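Local coordinates for protein acetyl-CoA acetyltransferase (Bacillus anthracis, PDB 3SS6) that probably catalyses the thiolase reaction, reversibly condensing two acetyl-CoA molecules into acetoacetyl-CoA and free coenzyme A, at residues A12-P16 / F197-V202; A23-V27 / I204-E208; E179-R183 / R336-V341; L363-K368 / F390-L394. All blocks are in the same frame, centred on the assembly; numbering follows the deposited sequence.

Contact 1: residues A12-P16 / F197-V202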
loop_
_atom_site.group_PDB
_atom_site.type_symbol
_atom_site.label_atom_id
_atom_site.label_comp_id
_atom_site.label_asym_id
_atom_site.label_seq_id
_atom_site.Cartn_x
_atom_site.Cartn_y
_atom_site.Cartn_z
ATOM N N ALA A 12 27.817 -4.808 30.394
ATOM C CA ALA A 12 26.372 -4.664 30.306
ATOM C C ALA A 12 26.075 -3.219 29.950
ATOM O O ALA A 12 26.266 -2.322 30.772
ATOM C CB ALA A 12 25.726 -5.035 31.634
ATOM N N VAL A 13 25.635 -2.992 28.718
ATOM C CA VAL A 13 25.439 -1.631 28.226
ATOM C C VAL A 13 24.140 -1.512 27.442
ATOM O O VAL A 13 23.566 -2.516 27.026
ATOM C CB VAL A 13 26.609 -1.168 27.340
ATOM C CG1 VAL A 13 27.867 -0.970 28.185
ATOM C CG2 VAL A 13 26.854 -2.155 26.198
ATOM N N ARG A 14 23.677 -0.281 27.234
ATOM C CA ARG A 14 22.435 -0.086 26.490
ATOM C C ARG A 14 22.439 1.255 25.792
ATOM O O ARG A 14 23.164 2.151 26.179
ATOM C CB ARG A 14 21.241 -0.139 27.444
ATOM C CG ARG A 14 21.245 0.986 28.514
ATOM C CD ARG A 14 19.950 0.915 29.338
ATOM N NE ARG A 14 19.754 1.963 30.353
ATOM C CZ ARG A 14 19.178 3.145 30.120
ATOM N NH1 ARG A 14 18.793 3.493 28.888
ATOM N NH2 ARG A 14 18.989 3.995 31.128
ATOM N N SER A 15 21.623 1.394 24.752
ATOM C CA SER A 15 21.383 2.727 24.204
ATOM C C SER A 15 20.516 3.479 25.205
ATOM O O SER A 15 19.903 2.862 26.084
ATOM C CB SER A 15 20.639 2.617 22.867
ATOM O OG SER A 15 19.299 2.171 23.064
ATOM N N PRO A 16 20.435 4.813 25.073
ATOM C CA PRO A 16 19.327 5.466 25.771
ATOM C C PRO A 16 18.037 4.993 25.100
ATOM O O PRO A 16 18.075 4.486 23.971
ATOM C CB PRO A 16 19.548 6.972 25.491
ATOM C CG PRO A 16 20.877 7.078 24.768
ATOM C CD PRO A 16 21.106 5.721 24.130
ATOM N N PHE A 197 22.979 6.384 35.391
ATOM C CA PHE A 197 22.953 5.647 34.124
ATOM C C PHE A 197 24.130 6.021 33.220
ATOM O O PHE A 197 24.261 5.498 32.119
ATOM C CB PHE A 197 21.661 5.929 33.344
ATOM C CG PHE A 197 20.392 5.530 34.058
ATOM C CD1 PHE A 197 20.381 4.503 34.993
ATOM C CD2 PHE A 197 19.203 6.187 33.778
ATOM C CE1 PHE A 197 19.190 4.141 35.632
ATOM C CE2 PHE A 197 18.023 5.831 34.403
ATOM C CZ PHE A 197 18.012 4.806 35.329
ATOM N N ASP A 198 24.969 6.949 33.666
ATOM C CA ASP A 198 26.056 7.440 32.828
ATOM C C ASP A 198 26.936 6.319 32.277
ATOM O O ASP A 198 27.253 6.295 31.087
ATOM C CB ASP A 198 26.941 8.395 33.640
ATOM C CG ASP A 198 26.307 9.744 33.852
ATOM O OD1 ASP A 198 25.149 9.949 33.442
ATOM O OD2 ASP A 198 26.977 10.614 34.446
ATOM N N ASP A 199 27.338 5.397 33.144
ATOM C CA ASP A 199 28.266 4.328 32.769
ATOM C C ASP A 199 27.650 3.331 31.790
ATOM O O ASP A 199 28.316 2.843 30.871
ATOM C CB ASP A 199 28.744 3.561 34.007
ATOM C CG ASP A 199 29.658 4.380 34.899
ATOM O OD1 ASP A 199 30.392 5.243 34.377
ATOM O OD2 ASP A 199 29.643 4.147 36.128
ATOM N N GLN A 200 26.378 3.008 32.002
ATOM C CA GLN A 200 25.755 1.948 31.223
ATOM C C GLN A 200 25.273 2.384 29.840
ATOM O O GLN A 200 25.054 1.539 28.982
ATOM C CB GLN A 200 24.587 1.324 31.990
ATOM C CG GLN A 200 23.329 2.202 32.038
ATOM C CD GLN A 200 22.338 1.734 33.084
ATOM O OE1 GLN A 200 21.210 1.350 32.762
ATOM N NE2 GLN A 200 22.752 1.768 34.353
ATOM N N ILE A 201 25.115 3.687 29.625
ATOM C CA ILE A 201 24.538 4.182 28.371
ATOM C C ILE A 201 25.597 4.412 27.305
ATOM O O ILE A 201 26.659 4.992 27.577
ATOM C CB ILE A 201 23.704 5.472 28.583
ATOM C CG1 ILE A 201 22.361 5.126 29.235
ATOM C CG2 ILE A 201 23.449 6.186 27.247
ATOM C CD1 ILE A 201 21.523 6.339 29.640
ATOM N N VAL A 202 25.308 3.909 26.110
ATOM C CA VAL A 202 26.131 4.108 24.922
ATOM C C VAL A 202 25.410 5.106 24.027
ATOM O O VAL A 202 24.305 4.837 23.569
ATOM C CB VAL A 202 26.245 2.792 24.138
ATOM C CG1 VAL A 202 27.069 2.973 22.878
ATOM C CG2 VAL A 202 26.839 1.690 25.028
HETATM O O HOH W 1 18.633 2.026 33.494
#

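Contact 2: residues A23-V27 / I204-E208. With SO4 (sulfate ion), chain J.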
loop_
_atom_site.group_PDB
_atom_site.type_symbol
_atom_site.label_atom_id
_atom_site.label_comp_id
_atom_site.label_asym_id
_atom_site.label_seq_id
_atom_site.Cartn_x
_atom_site.Cartn_y
_atom_site.Cartn_z
ATOM N N ALA A 23 14.038 10.540 18.957
ATOM C CA ALA A 23 15.418 10.638 18.485
ATOM C C ALA A 23 15.811 9.506 17.549
ATOM O O ALA A 23 16.631 9.700 16.645
ATOM C CB ALA A 23 16.386 10.693 19.684
ATOM N N LEU A 24 15.234 8.323 17.769
ATOM C CA LEU A 24 15.583 7.135 16.984
ATOM C C LEU A 24 14.544 6.810 15.904
ATOM O O LEU A 24 14.500 5.694 15.376
ATOM C CB LEU A 24 15.807 5.925 17.919
ATOM C CG LEU A 24 16.900 6.130 18.968
ATOM C CD1 LEU A 24 16.894 5.004 20.023
ATOM C CD2 LEU A 24 18.276 6.258 18.276
ATOM N N LYS A 25 13.730 7.809 15.553
ATOM C CA LYS A 25 12.699 7.678 14.527
ATOM C C LYS A 25 13.168 6.964 13.270
ATOM O O LYS A 25 12.471 6.094 12.749
ATOM C CB LYS A 25 12.194 9.074 14.134
ATOM C CG LYS A 25 11.072 9.081 13.112
ATOM C CD LYS A 25 10.753 10.538 12.781
ATOM C CE LYS A 25 9.310 10.743 12.390
ATOM N NZ LYS A 25 9.035 12.192 12.161
ATOM N N ASN A 26 14.341 7.364 12.786
ATOM C CA ASN A 26 14.852 6.915 11.497
ATOM C C ASN A 26 15.992 5.931 11.633
ATOM O O ASN A 26 16.904 5.918 10.801
ATOM C CB ASN A 26 15.361 8.117 10.707
ATOM C CG ASN A 26 14.262 9.098 10.390
ATOM O OD1 ASN A 26 13.160 8.699 10.030
ATOM N ND2 ASN A 26 14.552 10.385 10.540
ATOM N N VAL A 27 15.960 5.126 12.687
ATOM C CA VAL A 27 17.012 4.139 12.892
ATOM C C VAL A 27 16.392 2.747 12.826
ATOM O O VAL A 27 15.344 2.518 13.443
ATOM C CB VAL A 27 17.705 4.355 14.245
ATOM C CG1 VAL A 27 18.788 3.324 14.480
ATOM C CG2 VAL A 27 18.305 5.773 14.305
ATOM N N ILE A 204 24.114 7.097 20.850
ATOM C CA ILE A 204 23.886 6.680 19.478
ATOM C C ILE A 204 24.007 7.907 18.594
ATOM O O ILE A 204 23.415 8.938 18.896
ATOM C CB ILE A 204 22.467 6.118 19.304
ATOM C CG1 ILE A 204 22.194 4.998 20.327
ATOM C CG2 ILE A 204 22.233 5.654 17.851
ATOM C CD1 ILE A 204 23.071 3.765 20.146
ATOM N N THR A 205 24.774 7.799 17.510
ATOM C CA THR A 205 24.883 8.906 16.564
ATOM C C THR A 205 23.961 8.612 15.399
ATOM O O THR A 205 24.117 7.596 14.718
ATOM C CB THR A 205 26.333 9.115 16.067
ATOM O OG1 THR A 205 27.178 9.483 17.168
ATOM C CG2 THR A 205 26.380 10.229 15.017
ATOM N N ILE A 206 22.962 9.468 15.205
ATOM C CA ILE A 206 22.027 9.306 14.103
ATOM C C ILE A 206 22.431 10.223 12.970
ATOM O O ILE A 206 22.500 11.441 13.143
ATOM C CB ILE A 206 20.565 9.630 14.499
ATOM C CG1 ILE A 206 20.118 8.775 15.686
ATOM C CG2 ILE A 206 19.615 9.383 13.328
ATOM C CD1 ILE A 206 20.276 9.438 17.030
ATOM N N LYS A 207 22.699 9.640 11.808
ATOM C CA LYS A 207 23.035 10.442 10.648
ATOM C C LYS A 207 21.746 10.848 9.953
ATOM O O LYS A 207 21.153 10.055 9.214
ATOM C CB LYS A 207 23.955 9.674 9.692
ATOM C CG LYS A 207 25.294 9.281 10.308
ATOM C CD LYS A 207 26.362 9.073 9.242
ATOM C CE LYS A 207 27.642 8.509 9.844
ATOM N NZ LYS A 207 28.183 9.375 10.932
ATOM N N GLU A 208 21.301 12.074 10.212
ATOM C CA GLU A 208 20.089 12.592 9.590
ATOM C C GLU A 208 20.462 13.225 8.266
ATOM O O GLU A 208 21.632 13.222 7.876
ATOM C CB GLU A 208 19.374 13.601 10.497
ATOM C CG GLU A 208 19.002 13.071 11.892
ATOM C CD GLU A 208 17.859 12.055 11.886
ATOM O OE1 GLU A 208 17.516 11.520 10.805
ATOM O OE2 GLU A 208 17.302 11.786 12.975
HETATM S S SO4 J . 11.735 12.966 9.052
HETATM O O1 SO4 J . 12.393 13.131 7.759
HETATM O O2 SO4 J . 12.736 12.691 10.079
HETATM O O3 SO4 J . 11.017 14.193 9.382
HETATM O O4 SO4 J . 10.785 11.857 8.980
HETATM O O HOH W 2 15.972 9.421 13.837
HETATM O O HOH W 3 17.745 12.116 15.887
#

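Contact 3: residues E179-R183 / R336-V341. With SO4 (sulfate ion), chain D.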
loop_
_atom_site.group_PDB
_atom_site.type_symbol
_atom_site.label_atom_id
_atom_site.label_comp_id
_atom_site.label_asym_id
_atom_site.label_seq_id
_atom_site.Cartn_x
_atom_site.Cartn_y
_atom_site.Cartn_z
ATOM N N GLU A 179 -0.089 6.424 41.160
ATOM C CA GLU A 179 1.009 6.591 42.112
ATOM C C GLU A 179 2.259 5.887 41.601
ATOM O O GLU A 179 3.371 6.414 41.686
ATOM C CB GLU A 179 0.642 6.045 43.494
ATOM C CG GLU A 179 1.779 6.159 44.500
ATOM C CD GLU A 179 1.421 5.612 45.870
ATOM O OE1 GLU A 179 0.519 6.176 46.524
ATOM O OE2 GLU A 179 2.048 4.619 46.298
ATOM N N VAL A 180 2.064 4.683 41.071
ATOM C CA VAL A 180 3.163 3.927 40.484
ATOM C C VAL A 180 3.708 4.654 39.260
ATOM O O VAL A 180 4.925 4.719 39.057
ATOM C CB VAL A 180 2.728 2.496 40.112
ATOM C CG1 VAL A 180 3.724 1.858 39.140
ATOM C CG2 VAL A 180 2.599 1.661 41.377
ATOM N N ALA A 181 2.812 5.218 38.453
ATOM C CA ALA A 181 3.235 5.942 37.248
ATOM C C ALA A 181 4.078 7.165 37.606
ATOM O O ALA A 181 5.129 7.407 36.996
ATOM C CB ALA A 181 2.029 6.355 36.415
ATOM N N LEU A 182 3.620 7.935 38.590
ATOM C CA LEU A 182 4.350 9.124 39.006
ATOM C C LEU A 182 5.709 8.732 39.572
ATOM O O LEU A 182 6.719 9.392 39.312
ATOM C CB LEU A 182 3.549 9.932 40.030
ATOM C CG LEU A 182 4.249 11.170 40.587
ATOM C CD1 LEU A 182 4.605 12.162 39.470
ATOM C CD2 LEU A 182 3.360 11.819 41.642
ATOM N N ARG A 183 5.723 7.654 40.347
ATOM C CA ARG A 183 6.953 7.137 40.923
ATOM C C ARG A 183 7.943 6.769 39.826
ATOM O O ARG A 183 9.140 7.062 39.929
ATOM C CB ARG A 183 6.644 5.900 41.763
ATOM C CG ARG A 183 7.853 5.208 42.350
ATOM C CD ARG A 183 7.423 3.966 43.110
ATOM N NE ARG A 183 8.538 3.321 43.805
ATOM C CZ ARG A 183 9.340 2.410 43.265
ATOM N NH1 ARG A 183 9.172 2.030 42.001
ATOM N NH2 ARG A 183 10.322 1.885 43.994
ATOM N N ARG A 336 8.082 -2.736 47.837
ATOM C CA ARG A 336 8.289 -1.821 46.714
ATOM C C ARG A 336 9.608 -1.045 46.811
ATOM O O ARG A 336 10.172 -0.644 45.792
ATOM C CB ARG A 336 7.109 -0.852 46.581
ATOM C CG ARG A 336 7.171 0.008 45.323
ATOM C CD ARG A 336 6.024 1.020 45.287
ATOM N NE ARG A 336 4.729 0.361 45.147
ATOM C CZ ARG A 336 3.564 0.998 45.109
ATOM N NH1 ARG A 336 3.529 2.321 45.201
ATOM N NH2 ARG A 336 2.431 0.313 44.983
ATOM N N GLU A 337 10.106 -0.845 48.033
ATOM C CA GLU A 337 11.359 -0.116 48.227
ATOM C C GLU A 337 12.571 -0.821 47.622
ATOM O O GLU A 337 13.631 -0.208 47.450
ATOM C CB GLU A 337 11.602 0.170 49.711
ATOM C CG GLU A 337 10.599 1.155 50.304
ATOM C CD GLU A 337 10.906 1.531 51.752
ATOM O OE1 GLU A 337 10.314 2.516 52.244
ATOM O OE2 GLU A 337 11.726 0.841 52.399
ATOM N N LYS A 338 12.409 -2.103 47.304
ATOM C CA LYS A 338 13.467 -2.878 46.660
ATOM C C LYS A 338 13.232 -3.076 45.172
ATOM O O LYS A 338 14.051 -3.696 44.498
ATOM C CB LYS A 338 13.596 -4.256 47.319
ATOM C CG LYS A 338 13.816 -4.175 48.807
ATOM C CD LYS A 338 14.621 -5.343 49.339
ATOM C CE LYS A 338 13.914 -6.655 49.132
ATOM N NZ LYS A 338 14.520 -7.733 49.992
ATOM N N VAL A 339 12.127 -2.551 44.655
ATOM C CA VAL A 339 11.714 -2.873 43.284
ATOM C C VAL A 339 11.742 -1.659 42.359
ATOM O O VAL A 339 11.234 -0.609 42.712
ATOM C CB VAL A 339 10.266 -3.425 43.273
ATOM C CG1 VAL A 339 9.859 -3.803 41.850
ATOM C CG2 VAL A 339 10.144 -4.624 44.210
ATOM N N ASN A 340 12.320 -1.814 41.168
ATOM C CA ASN A 340 12.313 -0.734 40.183
ATOM C C ASN A 340 12.768 0.592 40.801
ATOM O O ASN A 340 12.088 1.621 40.680
ATOM C CB ASN A 340 10.911 -0.600 39.575
ATOM C CG ASN A 340 10.500 -1.840 38.798
ATOM O OD1 ASN A 340 11.351 -2.625 38.372
ATOM N ND2 ASN A 340 9.196 -2.020 38.602
ATOM N N VAL A 341 13.928 0.567 41.448
ATOM C CA VAL A 341 14.300 1.672 42.330
ATOM C C VAL A 341 14.707 2.942 41.588
ATOM O O VAL A 341 14.778 4.015 42.197
ATOM C CB VAL A 341 15.396 1.279 43.347
ATOM C CG1 VAL A 341 14.924 0.125 44.219
ATOM C CG2 VAL A 341 16.701 0.933 42.635
HETATM S S SO4 D . 8.990 3.396 47.345
HETATM O O1 SO4 D . 9.195 3.668 48.765
HETATM O O2 SO4 D . 8.061 4.377 46.788
HETATM O O3 SO4 D . 10.271 3.477 46.647
HETATM O O4 SO4 D . 8.432 2.058 47.185
HETATM O O HOH W 4 0.483 2.436 44.302
#

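Contact 4: residues L363-K368 / F390-L394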
loop_
_atom_site.group_PDB
_atom_site.type_symbol
_atom_site.label_atom_id
_atom_site.label_comp_id
_atom_site.label_asym_id
_atom_site.label_seq_id
_atom_site.Cartn_x
_atom_site.Cartn_y
_atom_site.Cartn_z
ATOM N N LEU A 363 19.708 -3.487 36.373
ATOM C CA LEU A 363 19.836 -4.191 37.639
ATOM C C LEU A 363 21.295 -4.408 38.018
ATOM O O LEU A 363 21.693 -4.168 39.157
ATOM C CB LEU A 363 19.120 -5.539 37.560
ATOM C CG LEU A 363 19.158 -6.420 38.806
ATOM C CD1 LEU A 363 18.518 -5.732 40.012
ATOM C CD2 LEU A 363 18.411 -7.716 38.468
ATOM N N ILE A 364 22.093 -4.875 37.065
ATOM C CA ILE A 364 23.496 -5.163 37.350
ATOM C C ILE A 364 24.220 -3.930 37.870
ATOM O O ILE A 364 24.926 -3.986 38.880
ATOM C CB ILE A 364 24.219 -5.696 36.107
ATOM C CG1 ILE A 364 23.735 -7.111 35.783
ATOM C CG2 ILE A 364 25.723 -5.686 36.330
ATOM C CD1 ILE A 364 24.087 -7.580 34.377
ATOM N N HIS A 365 24.012 -2.805 37.198
ATOM C CA HIS A 365 24.692 -1.580 37.576
ATOM C C HIS A 365 24.203 -1.013 38.899
ATOM O O HIS A 365 24.999 -0.459 39.657
ATOM C CB HIS A 365 24.593 -0.548 36.448
ATOM C CG HIS A 365 25.462 -0.881 35.276
ATOM N ND1 HIS A 365 26.806 -0.581 35.241
ATOM C CD2 HIS A 365 25.190 -1.523 34.115
ATOM C CE1 HIS A 365 27.322 -1.009 34.101
ATOM N NE2 HIS A 365 26.362 -1.587 33.402
ATOM N N GLU A 366 22.907 -1.153 39.181
ATOM C CA GLU A 366 22.371 -0.613 40.433
ATOM C C GLU A 366 22.772 -1.474 41.635
ATOM O O GLU A 366 23.070 -0.946 42.701
ATOM C CB GLU A 366 20.845 -0.412 40.344
ATOM C CG GLU A 366 20.177 0.213 41.595
ATOM C CD GLU A 366 20.606 1.659 41.894
ATOM O OE1 GLU A 366 21.307 2.286 41.074
ATOM O OE2 GLU A 366 20.226 2.172 42.967
ATOM N N LEU A 367 22.784 -2.795 41.473
ATOM C CA LEU A 367 23.326 -3.655 42.526
ATOM C C LEU A 367 24.746 -3.205 42.864
ATOM O O LEU A 367 25.095 -3.028 44.034
ATOM C CB LEU A 367 23.338 -5.121 42.088
ATOM C CG LEU A 367 22.005 -5.878 42.074
ATOM C CD1 LEU A 367 22.174 -7.197 41.339
ATOM C CD2 LEU A 367 21.493 -6.115 43.505
ATOM N N LYS A 368 25.560 -3.007 41.835
ATOM C CA LYS A 368 26.954 -2.615 42.063
ATOM C C LYS A 368 27.069 -1.247 42.733
ATOM O O LYS A 368 27.868 -1.063 43.658
ATOM C CB LYS A 368 27.748 -2.658 40.757
ATOM C CG LYS A 368 28.028 -4.085 40.280
ATOM C CD LYS A 368 29.009 -4.111 39.116
ATOM C CE LYS A 368 30.351 -3.485 39.498
ATOM N NZ LYS A 368 31.063 -4.280 40.549
ATOM N N PHE A 390 17.948 -14.696 37.597
ATOM C CA PHE A 390 18.477 -14.561 38.957
ATOM C C PHE A 390 19.977 -14.358 38.867
ATOM O O PHE A 390 20.678 -15.180 38.279
ATOM C CB PHE A 390 18.139 -15.811 39.773
ATOM C CG PHE A 390 16.665 -16.035 39.918
ATOM C CD1 PHE A 390 16.004 -15.666 41.079
ATOM C CD2 PHE A 390 15.931 -16.566 38.864
ATOM C CE1 PHE A 390 14.627 -15.850 41.200
ATOM C CE2 PHE A 390 14.557 -16.748 38.969
ATOM C CZ PHE A 390 13.903 -16.400 40.139
ATOM N N ILE A 391 20.461 -13.247 39.413
ATOM C CA ILE A 391 21.873 -12.909 39.285
ATOM C C ILE A 391 22.500 -12.517 40.619
ATOM O O ILE A 391 21.800 -12.152 41.573
ATOM C CB ILE A 391 22.101 -11.759 38.284
ATOM C CG1 ILE A 391 21.467 -10.470 38.797
ATOM C CG2 ILE A 391 21.554 -12.113 36.899
ATOM C CD1 ILE A 391 21.895 -9.248 38.003
ATOM N N GLU A 392 23.822 -12.626 40.687
ATOM C CA GLU A 392 24.567 -12.128 41.846
ATOM C C GLU A 392 25.656 -11.202 41.341
ATOM O O GLU A 392 26.482 -11.601 40.523
ATOM C CB GLU A 392 25.180 -13.282 42.653
ATOM C CG GLU A 392 24.123 -14.148 43.331
ATOM C CD GLU A 392 24.688 -15.360 44.055
ATOM O OE1 GLU A 392 25.867 -15.717 43.841
ATOM O OE2 GLU A 392 23.933 -15.962 44.846
ATOM N N ALA A 393 25.658 -9.966 41.824
ATOM C CA ALA A 393 26.736 -9.043 41.501
ATOM C C ALA A 393 28.015 -9.523 42.176
ATOM O O ALA A 393 27.987 -10.042 43.300
ATOM C CB ALA A 393 26.389 -7.632 41.959
ATOM N N LEU A 394 29.141 -9.350 41.498
ATOM C CA LEU A 394 30.404 -9.819 42.055
ATOM C C LEU A 394 31.168 -8.683 42.718
ATOM O O LEU A 394 31.025 -7.521 42.342
ATOM C CB LEU A 394 31.248 -10.505 40.979
ATOM C CG LEU A 394 30.571 -11.751 40.393
ATOM C CD1 LEU A 394 31.439 -12.424 39.332
ATOM C CD2 LEU A 394 30.228 -12.736 41.505
ATOM O OXT LEU A 394 31.930 -8.914 43.657
#

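Contact 1: residues A12-P16 / F197-V202
R14 lies flat across I201, whose CG1 sits over the middle of one guanidinium face, 3.9 Å from R14 CZ. The guanidinium edge meets the F197 ring: R14 NH2 comes over the ring face, offset toward its rim, 3.4 Å from F197 CD2, and with the two planes 72° apart the cation-pi contact is tilted, not stacked. Q200 takes another place at that edge, its OE1 accepting from R14 NE at 2.9 Å (N-H...O 162°), and water 1 bridges the same oxygen to R14 NH2, weakly at the arginine. Arginine suits this buried place because each nitrogen has a partner: NH1 reaches S15 O and makes a salt bridge to D218. S362 OG bonds Q200 OE1, helping hold the acceptor of R14 NE. Beneath the side chains the parallel backbones form one bridge, R14 N to Q200 O at 2.9 Å and V202 N to R14 O at 2.8 Å. Apolar contacts flank the bridge, V13 CB against V202 CG2 and P16 CG against I201 CG2. Loop 197-202 thus lies beside strand 7-19, whose sheet continues through strand 252-262, flanked by helix 29-43 near V13 and helix 352-370 near R14 and Q200.

Contact 2: residues A23-V27 / I204-E208
N26 meets E208 through its amide nitrogen: ND2 donates to E208 OE1 at 3.2 Å (N-H...O 161°), approaching on the syn side, with amide and carboxylate planes almost perpendicular. The other hydrogen of ND2 is used by a sulfate, O2 lying 3.0 Å from N26 ND2, so the amide is held from two directions and its rotation is fixed. Two waters then join A23 O to E208 OE2, and water 2 also accepts from N26 N. The glutamate, bent at its second torsion (-71°), turns OE1 to the amide and OE2 to both waters. Below this polar rim the aliphatic branches cross at about right angles: L24 CD2 lies 4.0 Å from both I204 CG2 and I206 CD1, and V27 CG2 lies 3.8 Å from I206 CG1. Beta-branched isoleucine suits an extended strand, and I204 and I206, two residues apart, both point to the loop; F215 and L32 back this patch. A type I turn shapes the loop, V27 N bonding L24 O at 3.1 Å, while E219 holds A23 N and K25 makes a cation-pi contact with W133 of the second subunit. A beta hairpin, strands 204-207 and 212-215, thus packs on a turn-bearing loop of the N-terminal thiolase domain.

Contact 3: residues E179-R183 / R336-V341
Fully extended from CG to NE, and with CG opposite the main-chain N (chi1 176°), the R183 side chain leaves its helix and runs toward V339 and R336. R336 likewise stretches out at first but kinks at chi3 (-67°), and the two arginines slide past each other in opposite directions. R336 CD lies over one face of the R183 guanidinium, 3.7 Å from R183 NE. R183 NH2 donates to V339 O at 2.9 Å, nearly head-on to the carbonyl; NH1 adds weak bonds to V339 O and N340 O. The positive phi and psi of N340 turn the chain here, which asparagine tolerates well, and N340 ND2 is fixed by I317 O. R183 NH2 also bonds a sulfate, probably from the crystallisation liquor, through O3 at 3.1 Å, and NE bonds it weakly. R336 is served by acids: NE pairs with E329, and R336 NH1 reaches E179 OE2 at 2.9 Å in a salt bridge whose hydrogen bond is bent and weak, and doubtful because E179 has two conformers. V180 CG2 lies 3.9 Å from R336 CZ; an apolar valine branch suits this face, packing on the flat group while E179 meets its edge. With R183 bonding loop carbonyls and sulfate, and R336 its acidic partners, helix 174-194 is tied to the 3-10 segment 336-338 and the loop beyond, linking the N-terminal and C-terminal halves of the thiolase fold.

Contact 4: residues L363-K368 / F390-L394
L367 N donates to L363 O at 2.9 Å, a helical bond that sets these two leucines one turn apart on the face that meets I391. The contact is helix on sheet within the C-terminal half of the thiolase alpha/beta sandwich: helix 352-370 lies across the last strand, 385-393, with the short segment axes 8.6 Å apart and crossing at -38°. I391 makes three of the apolar contacts. Its chi1 of 65° places CG1 between the main-chain N and the carbonyl carbon and sends CD1 out to the helix, where three side chains receive it: I364 CG1 at 3.6 Å, L363 CD2 at 3.8 Å and L367 CD1 at 3.9 Å from I391 CD1. I364 comes across I391 at about a right angle, whereas L363 slides past it. Farther along, A393 is small enough to let the helix come close, its CB standing 4.0 Å from L367 CB; a methyl suits this place, where the CA atoms of K368 and A393 are only 6.5 Å apart. F390 and E392, alternating with these, point to the other side of the sheet, where F390 meets V278. L363 and L367 also touch L314, and so also pack on strand 314-317. At the exposed edge K368 bends toward the chain terminus: K368 NZ lies 3.7 Å from the carboxylate oxygen L394 O, too far for a hydrogen bond, though the opposite charges may attract.

From the N terminus, the chain first opens contact 1 on strand 7-19 and then contact 2 in the loop after it; contact 1 closes at 197-202 and contact 2 at 204-208, so the two cross. Contact 3 opens on helix 174-194 before either has closed and ends at 336-341, crossing both and binding the N-terminal thiolase range to the C-terminal one. Contact 4 follows in series, a short loop from helix 352-370 to the last strand. Contacts 1 and 2 touch where S15 and P16 meet I204. Contact 4 reaches contact 1 through a probable hydrogen bond from H365 NE2 to A12 O, and contact 3 where V341 packs on E366.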